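Long-range contacts in lactate dehydrogenase, adjacent gene encodes predicted malate dehydrogenase (Cryptosporidium parvum, PDB 4ND3), which probably catalyses the reversible, NAD-dependent interconversion of (S)-lactate and pyruvate: residues A[77-82]-A[118-123]; A[99-104]-A[129-134]. All blocks are in the same frame, centred on the assembly; numbering follows the deposited sequence.

Overall arrangement
The two contacts sample two layers of one NAD-binding Rossmann domain. In contact 1 every touching residue is buried: neighbouring parallel strands and the loops that follow them, joined mainly by backbone hydrogen bonds and opening onto the dinucleotide and the bound lactate. Contact 2, centred about 10 Å away, pairs the helices 94-111 and 124-135 and is buried only in part; apolar side chains meet on its inner side and a histidine and an aspartate toward the outside. They share no element but are consecutive in the chain: helix 94-111 links strands 75-78 and 116-119, and helix 124-135 follows the second. Ile78 of contact 1 packs on Phe131 of contact 2, and Ile100 touches Ala80 and the adenine.

Contact 1 (A[77-82]-A[118-123]); sequences IITASI and ICITNP. With NAD (nicotinamide-adenine-dinucleotide), chain C; 2OP ((2S)-2-hydroxypropanoic acid), chain D.
The backbone of Ile78 makes three of the four hydrogen bonds between the segments: its N-H is given to Ile118 O (3.0 Å), and its carbonyl oxygen takes both Ile120 N (2.9 Å) and Thr121 N (3.2 Å). This double acceptance falls where the regular parallel pairing of strands 75-78 and 116-119 ends and the chain turns out over the carboxyl edge of the sheet, which in a Rossmann fold is the cofactor side. Thr121 adds a side-chain bond one step farther on. With OG1 anti to its own carbonyl carbon (chi1 -55°), the hydroxyl donates to Ala80 O at 2.8 Å, arriving 32° out of the carbonyl plane, and so ties one loop to the other. On the sheet face bearing Ile77, the CG2 branch of Ile77 presses on the CD1 end of Ile120 at a tight 3.5 Å.

Past the strand ends the two loops present a row of groups to the ligands. Ile120 O receives the nicotinamide amide N7N almost in line, at 177°, while the CG2 branch of Ile120 lies against the nicotinamide ring. Ser81 OG shares a hydrogen bond with the ribose hydroxyl O3D. Asn122 bridges cofactor and substrate, its ND2 donating both to ribose O2D and to the lactate hydroxyl. Asn122 ND2 lies 2.8 Å from 2OP OHN; Asn122 OD1 accepts from Leu124 N, which should fix the amide's rotation. Farther out, Asn97 bonds Ser81 OG and Asn122 O, and Thr79 OG1 turns to Gly11 O of the glycine-rich loop.

Strands 75-78 and 116-119 are the fourth and fifth across the six-stranded parallel sheet, with 6-10 beyond the first and 142-144 beyond the second; helices 94-111 and 124-135 cover the face carrying Ile78 and Cys119, and helix 234-248 touches Ile118 and Ile120.

Contact 2 (A[99-104]-A[129-134]); sequences RILDSV and SHFQKV. With NAD (nicotinamide-adenine-dinucleotide), chain C.
Both His130 and Phe131 hold CG anti to the backbone N (chi1 of Phe131 -177°), and in this way two consecutive residues of helix 124-135 send their rings to helix 94-111. These are neighbouring helices on one face of the Rossmann sheet, and their local axes pass 9.2 Å apart at a crossing angle of -39°. The Phe131 ring reaches inward, its CE1 meeting Val104 CG1 at 4.0 Å with the two side chains roughly perpendicular. Phe131 CB rests on Leu101 CD2, and all three of these residues also pack on Ile78 of the strand beneath, so the inner side of the interface is apolar and continues into the strand below.

Leu101 CB also abuts the edge of the His130 ring, near its plane. At the outer, partly exposed side the chemistry turns polar: Asp102 swings its carboxylate across to the imidazole, the two planes 61° apart. The bond from NE2 is short but strongly bent and therefore weak, and NE2 makes a second weak bond to Ala98 O. One face of the imidazole carries Val134 CG2, which lies 3.5 Å from Asp102 OD2, the same oxygen that stands 2.7 Å from His130 NE2.

Contact 1 (A[77-82]-A[118-123])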
loop_
_atom_site.group_PDB
_atom_site.type_symbol
_atom_site.label_atom_id
_atom_site.label_comp_id
_atom_site.label_asym_id
_atom_site.label_seq_id
_atom_site.Cartn_x
_atom_site.Cartn_y
_atom_site.Cartn_z
ATOM N N ILE A 77 0.750 12.564 19.947
ATOM C CA ILE A 77 -0.281 13.342 19.280
ATOM C C ILE A 77 -1.365 13.702 20.296
ATOM O O ILE A 77 -2.005 12.815 20.865
ATOM C CB ILE A 77 -0.893 12.579 18.088
ATOM C CG1 ILE A 77 0.208 12.082 17.145
ATOM C CG2 ILE A 77 -1.843 13.483 17.326
ATOM C CD1 ILE A 77 -0.292 11.229 15.996
ATOM N N ILE A 78 -1.567 15.002 20.512
ATOM C CA ILE A 78 -2.497 15.498 21.534
ATOM C C ILE A 78 -3.836 15.914 20.930
ATOM O O ILE A 78 -3.924 16.935 20.245
ATOM C CB ILE A 78 -1.908 16.709 22.293
ATOM C CG1 ILE A 78 -0.515 16.382 22.832
ATOM C CG2 ILE A 78 -2.838 17.127 23.427
ATOM C CD1 ILE A 78 0.222 17.579 23.393
ATOM N N THR A 79 -4.875 15.127 21.199
ATOM C CA THR A 79 -6.230 15.439 20.744
ATOM C C THR A 79 -7.160 15.822 21.906
ATOM O O THR A 79 -8.325 16.155 21.686
ATOM C CB THR A 79 -6.852 14.243 19.994
ATOM O OG1 THR A 79 -7.376 13.296 20.931
ATOM C CG2 THR A 79 -5.822 13.557 19.107
ATOM N N ALA A 80 -6.634 15.791 23.129
ATOM C CA ALA A 80 -7.437 15.951 24.345
ATOM C C ALA A 80 -8.135 17.300 24.394
ATOM O O ALA A 80 -7.514 18.330 24.162
ATOM C CB ALA A 80 -6.556 15.772 25.573
ATOM N N SER A 81 -9.427 17.283 24.708
ATOM C CA SER A 81 -10.247 18.484 24.676
ATOM C C SER A 81 -11.494 18.359 25.551
ATOM O O SER A 81 -11.988 17.256 25.788
ATOM C CB SER A 81 -10.673 18.774 23.233
ATOM O OG SER A 81 -11.565 19.872 23.171
ATOM N N ILE A 82 -11.994 19.506 26.012
ATOM C CA ILE A 82 -13.287 19.580 26.701
ATOM C C ILE A 82 -14.414 19.262 25.717
ATOM O O ILE A 82 -14.251 19.452 24.512
ATOM C CB ILE A 82 -13.523 20.964 27.360
ATOM C CG1 ILE A 82 -13.602 22.088 26.312
ATOM C CG2 ILE A 82 -12.429 21.262 28.374
ATOM C CD1 ILE A 82 -13.983 23.434 26.891
ATOM N N ILE A 118 2.932 16.493 18.321
ATOM C CA ILE A 118 2.014 17.108 17.370
ATOM C C ILE A 118 0.705 17.450 18.077
ATOM O O ILE A 118 -0.078 16.555 18.412
ATOM C CB ILE A 118 1.705 16.171 16.183
ATOM C CG1 ILE A 118 2.988 15.789 15.439
ATOM C CG2 ILE A 118 0.720 16.832 15.231
ATOM C CD1 ILE A 118 2.845 14.545 14.580
ATOM N N CYS A 119 0.467 18.742 18.294
ATOM C CA CYS A 119 -0.767 19.196 18.910
ATOM C C CYS A 119 -1.893 19.316 17.879
ATOM O O CYS A 119 -1.675 19.785 16.763
ATOM C CB CYS A 119 -0.544 20.533 19.613
ATOM S SG CYS A 119 -1.909 21.015 20.693
ATOM N N ILE A 120 -3.087 18.861 18.257
ATOM C CA ILE A 120 -4.296 19.007 17.436
ATOM C C ILE A 120 -5.345 19.853 18.158
ATOM O O ILE A 120 -6.058 20.635 17.531
ATOM C CB ILE A 120 -4.886 17.630 17.068
ATOM C CG1 ILE A 120 -3.834 16.817 16.307
ATOM C CG2 ILE A 120 -6.168 17.790 16.255
ATOM C CD1 ILE A 120 -4.299 15.458 15.842
ATOM N N THR A 121 -5.433 19.681 19.476
ATOM C CA THR A 121 -6.339 20.433 20.344
ATOM C C THR A 121 -6.487 21.916 19.963
ATOM O O THR A 121 -5.494 22.634 19.832
ATOM C CB THR A 121 -5.843 20.338 21.804
ATOM O OG1 THR A 121 -5.703 18.957 22.169
ATOM C CG2 THR A 121 -6.803 21.028 22.762
ATOM N N ASN A 122 -7.732 22.358 19.790
ATOM C CA ASN A 122 -8.037 23.767 19.490
ATOM C C ASN A 122 -8.140 24.617 20.760
ATOM O O ASN A 122 -8.416 24.074 21.839
ATOM C CB ASN A 122 -9.344 23.880 18.699
ATOM C CG ASN A 122 -9.128 23.816 17.201
ATOM O OD1 ASN A 122 -8.157 24.365 16.680
ATOM N ND2 ASN A 122 -10.041 23.157 16.497
ATOM N N PRO A 123 -7.913 25.945 20.649
ATOM C CA PRO A 123 -7.506 26.705 19.457
ATOM C C PRO A 123 -6.034 26.465 19.136
ATOM O O PRO A 123 -5.149 26.883 19.887
ATOM C CB PRO A 123 -7.749 28.163 19.864
ATOM C CG PRO A 123 -7.620 28.169 21.347
ATOM C CD PRO A 123 -8.094 26.824 21.821
HETATM P PA NAD C . -13.733 14.440 21.158
HETATM O O1A NAD C . -14.317 13.376 20.274
HETATM O O2A NAD C . -14.619 15.163 22.130
HETATM O O5B NAD C . -12.502 13.802 21.943
HETATM C C5B NAD C . -11.803 14.498 22.966
HETATM C C4B NAD C . -11.287 13.448 23.936
HETATM O O4B NAD C . -10.409 14.048 24.884
HETATM C C3B NAD C . -12.403 12.776 24.735
HETATM O O3B NAD C . -12.421 11.366 24.494
HETATM C C2B NAD C . -12.073 13.072 26.188
HETATM O O2B NAD C . -12.356 11.994 27.081
HETATM C C1B NAD C . -10.586 13.362 26.125
HETATM N N9A NAD C . -10.090 14.156 27.270
HETATM C C8A NAD C . -10.733 15.137 27.935
HETATM N N7A NAD C . -9.950 15.625 28.925
HETATM C C5A NAD C . -8.791 14.954 28.905
HETATM C C6A NAD C . -7.534 14.977 29.678
HETATM N N6A NAD C . -7.362 15.844 30.707
HETATM N N1A NAD C . -6.568 14.103 29.314
HETATM C C2A NAD C . -6.723 13.233 28.294
HETATM N N3A NAD C . -7.841 13.164 27.554
HETATM C C4A NAD C . -8.888 13.986 27.807
HETATM O O3 NAD C . -12.958 15.585 20.306
HETATM P PN NAD C . -12.412 15.405 18.794
HETATM O O1N NAD C . -13.575 15.502 17.845
HETATM O O2N NAD C . -11.505 14.208 18.706
HETATM O O5D NAD C . -11.502 16.719 18.675
HETATM C C5D NAD C . -10.367 16.855 19.521
HETATM C C4D NAD C . -9.823 18.274 19.437
HETATM O O4D NAD C . -9.276 18.497 18.131
HETATM C C3D NAD C . -10.891 19.344 19.642
HETATM O O3D NAD C . -10.363 20.365 20.488
HETATM C C2D NAD C . -11.155 19.889 18.247
HETATM O O2D NAD C . -11.608 21.247 18.230
HETATM C C1D NAD C . -9.779 19.739 17.626
HETATM N N1N NAD C . -9.702 19.733 16.162
HETATM C C2N NAD C . -8.611 20.306 15.633
HETATM C C3N NAD C . -8.406 20.357 14.259
HETATM C C7N NAD C . -7.173 21.008 13.691
HETATM O O7N NAD C . -7.162 21.283 12.502
HETATM N N7N NAD C . -6.108 21.274 14.455
HETATM C C4N NAD C . -9.362 19.787 13.426
HETATM C C5N NAD C . -10.486 19.190 13.990
HETATM C C6N NAD C . -10.636 19.175 15.374
HETATM C C 2OP D . -11.622 22.207 11.801
HETATM O O 2OP D . -10.857 22.955 11.166
HETATM C CB 2OP D . -12.763 23.109 13.816
HETATM O OHN 2OP D . -10.359 22.850 13.712
HETATM C CA 2OP D . -11.602 22.277 13.294
HETATM O OXT 2OP D . -12.399 21.403 11.245
#

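Contact 2 (A[99-104]-A[129-134])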
loop_
_atom_site.group_PDB
_atom_site.type_symbol
_atom_site.label_atom_id
_atom_site.label_comp_id
_atom_site.label_asym_id
_atom_site.label_seq_id
_atom_site.Cartn_x
_atom_site.Cartn_y
_atom_site.Cartn_z
ATOM N N ARG A 99 -5.864 24.208 30.272
ATOM C CA ARG A 99 -5.693 23.483 31.536
ATOM C C ARG A 99 -5.456 21.995 31.293
ATOM O O ARG A 99 -4.661 21.374 31.986
ATOM C CB ARG A 99 -6.902 23.682 32.458
ATOM C CG ARG A 99 -7.170 25.135 32.826
ATOM C CD ARG A 99 -6.180 25.684 33.844
ATOM N NE ARG A 99 -6.774 25.776 35.179
ATOM C CZ ARG A 99 -6.636 24.881 36.161
ATOM N NH1 ARG A 99 -5.908 23.779 36.001
ATOM N NH2 ARG A 99 -7.241 25.095 37.326
ATOM N N ILE A 100 -6.136 21.425 30.302
ATOM C CA ILE A 100 -5.873 20.042 29.908
ATOM C C ILE A 100 -4.415 19.878 29.491
ATOM O O ILE A 100 -3.736 18.964 29.952
ATOM C CB ILE A 100 -6.803 19.576 28.770
ATOM C CG1 ILE A 100 -8.230 19.423 29.298
ATOM C CG2 ILE A 100 -6.324 18.254 28.184
ATOM C CD1 ILE A 100 -9.270 19.192 28.223
ATOM N N LEU A 101 -3.933 20.771 28.630
ATOM C CA LEU A 101 -2.554 20.689 28.132
ATOM C C LEU A 101 -1.495 20.868 29.222
ATOM O O LEU A 101 -0.389 20.343 29.093
ATOM C CB LEU A 101 -2.312 21.683 26.985
ATOM C CG LEU A 101 -2.468 21.098 25.576
ATOM C CD1 LEU A 101 -3.805 20.397 25.392
ATOM C CD2 LEU A 101 -2.303 22.191 24.538
ATOM N N ASP A 102 -1.828 21.599 30.286
ATOM C CA ASP A 102 -0.959 21.662 31.467
ATOM C C ASP A 102 -0.721 20.251 31.993
ATOM O O ASP A 102 0.412 19.864 32.249
ATOM C CB ASP A 102 -1.573 22.522 32.585
ATOM C CG ASP A 102 -1.642 23.997 32.229
ATOM O OD1 ASP A 102 -2.547 24.693 32.737
ATOM O OD2 ASP A 102 -0.796 24.465 31.440
ATOM N N SER A 103 -1.803 19.486 32.131
ATOM C CA SER A 103 -1.723 18.107 32.608
ATOM C C SER A 103 -0.960 17.213 31.624
ATOM O O SER A 103 -0.108 16.420 32.027
ATOM C CB SER A 103 -3.128 17.550 32.850
ATOM O OG SER A 103 -3.073 16.259 33.426
ATOM N N VAL A 104 -1.253 17.359 30.334
ATOM C CA VAL A 104 -0.586 16.555 29.309
ATOM C C VAL A 104 0.913 16.843 29.284
ATOM O O VAL A 104 1.722 15.928 29.132
ATOM C CB VAL A 104 -1.191 16.783 27.908
ATOM C CG1 VAL A 104 -0.441 15.976 26.860
ATOM C CG2 VAL A 104 -2.664 16.398 27.891
ATOM N N SER A 129 1.680 26.792 21.380
ATOM C CA SER A 129 2.548 27.730 22.099
ATOM C C SER A 129 2.487 27.488 23.606
ATOM O O SER A 129 3.517 27.445 24.282
ATOM C CB SER A 129 2.144 29.176 21.798
ATOM O OG SER A 129 3.102 30.083 22.311
ATOM N N HIS A 130 1.271 27.323 24.116
ATOM C CA HIS A 130 1.048 27.019 25.525
ATOM C C HIS A 130 1.735 25.715 25.923
ATOM O O HIS A 130 2.453 25.671 26.929
ATOM C CB HIS A 130 -0.453 26.943 25.816
ATOM C CG HIS A 130 -0.775 26.638 27.245
ATOM N ND1 HIS A 130 -0.419 27.474 28.284
ATOM C CD2 HIS A 130 -1.422 25.591 27.809
ATOM C CE1 HIS A 130 -0.830 26.952 29.425
ATOM N NE2 HIS A 130 -1.443 25.812 29.165
ATOM N N PHE A 131 1.540 24.659 25.129
ATOM C CA PHE A 131 2.155 23.367 25.436
ATOM C C PHE A 131 3.677 23.459 25.493
ATOM O O PHE A 131 4.304 22.858 26.367
ATOM C CB PHE A 131 1.762 22.273 24.437
ATOM C CG PHE A 131 2.332 20.928 24.787
ATOM C CD1 PHE A 131 1.677 20.096 25.687
ATOM C CD2 PHE A 131 3.551 20.515 24.260
ATOM C CE1 PHE A 131 2.213 18.871 26.034
ATOM C CE2 PHE A 131 4.092 19.292 24.604
ATOM C CZ PHE A 131 3.422 18.467 25.493
ATOM N N GLN A 132 4.266 24.194 24.555
ATOM C CA GLN A 132 5.719 24.314 24.488
ATOM C C GLN A 132 6.273 25.041 25.714
ATOM O O GLN A 132 7.279 24.622 26.282
ATOM C CB GLN A 132 6.144 25.025 23.198
ATOM C CG GLN A 132 7.639 24.950 22.905
ATOM C CD GLN A 132 8.462 25.945 23.706
ATOM O OE1 GLN A 132 8.015 27.055 23.987
ATOM N NE2 GLN A 132 9.675 25.549 24.077
ATOM N N LYS A 133 5.615 26.123 26.121
ATOM C CA LYS A 133 6.052 26.885 27.295
ATOM C C LYS A 133 5.986 26.048 28.567
ATOM O O LYS A 133 6.948 25.997 29.329
ATOM C CB LYS A 133 5.226 28.167 27.463
ATOM C CG LYS A 133 5.679 29.299 26.558
ATOM C CD LYS A 133 4.712 30.472 26.572
ATOM C CE LYS A 133 5.098 31.513 25.533
ATOM N NZ LYS A 133 4.083 32.599 25.431
ATOM N N VAL A 134 4.857 25.379 28.775
ATOM C CA VAL A 134 4.627 24.607 29.996
ATOM C C VAL A 134 5.473 23.333 30.033
ATOM O O VAL A 134 6.010 22.980 31.082
ATOM C CB VAL A 134 3.130 24.255 30.164
ATOM C CG1 VAL A 134 2.908 23.341 31.364
ATOM C CG2 VAL A 134 2.306 25.525 30.313
HETATM P PA NAD C . -13.733 14.440 21.158
HETATM O O1A NAD C . -14.317 13.376 20.274
HETATM O O2A NAD C . -14.619 15.163 22.130
HETATM O O5B NAD C . -12.502 13.802 21.943
HETATM C C5B NAD C . -11.803 14.498 22.966
HETATM C C4B NAD C . -11.287 13.448 23.936
HETATM O O4B NAD C . -10.409 14.048 24.884
HETATM C C3B NAD C . -12.403 12.776 24.735
HETATM O O3B NAD C . -12.421 11.366 24.494
HETATM C C2B NAD C . -12.073 13.072 26.188
HETATM O O2B NAD C . -12.356 11.994 27.081
HETATM C C1B NAD C . -10.586 13.362 26.125
HETATM N N9A NAD C . -10.090 14.156 27.270
HETATM C C8A NAD C . -10.733 15.137 27.935
HETATM N N7A NAD C . -9.950 15.625 28.925
HETATM C C5A NAD C . -8.791 14.954 28.905
HETATM C C6A NAD C . -7.534 14.977 29.678
HETATM N N6A NAD C . -7.362 15.844 30.707
HETATM N N1A NAD C . -6.568 14.103 29.314
HETATM C C2A NAD C . -6.723 13.233 28.294
HETATM N N3A NAD C . -7.841 13.164 27.554
HETATM C C4A NAD C . -8.888 13.986 27.807
HETATM O O3 NAD C . -12.958 15.585 20.306
HETATM P PN NAD C . -12.412 15.405 18.794
HETATM O O1N NAD C . -13.575 15.502 17.845
HETATM O O2N NAD C . -11.505 14.208 18.706
HETATM O O5D NAD C . -11.502 16.719 18.675
HETATM C C5D NAD C . -10.367 16.855 19.521
HETATM C C4D NAD C . -9.823 18.274 19.437
HETATM O O4D NAD C . -9.276 18.497 18.131
HETATM C C3D NAD C . -10.891 19.344 19.642
HETATM O O3D NAD C . -10.363 20.365 20.488
HETATM C C2D NAD C . -11.155 19.889 18.247
HETATM O O2D NAD C . -11.608 21.247 18.230
HETATM C C1D NAD C . -9.779 19.739 17.626
HETATM N N1N NAD C . -9.702 19.733 16.162
HETATM C C2N NAD C . -8.611 20.306 15.633
HETATM C C3N NAD C . -8.406 20.357 14.259
HETATM C C7N NAD C . -7.173 21.008 13.691
HETATM O O7N NAD C . -7.162 21.283 12.502
HETATM N N7N NAD C . -6.108 21.274 14.455
HETATM C C4N NAD C . -9.362 19.787 13.426
HETATM C C5N NAD C . -10.486 19.190 13.990
HETATM C C6N NAD C . -10.636 19.175 15.374
#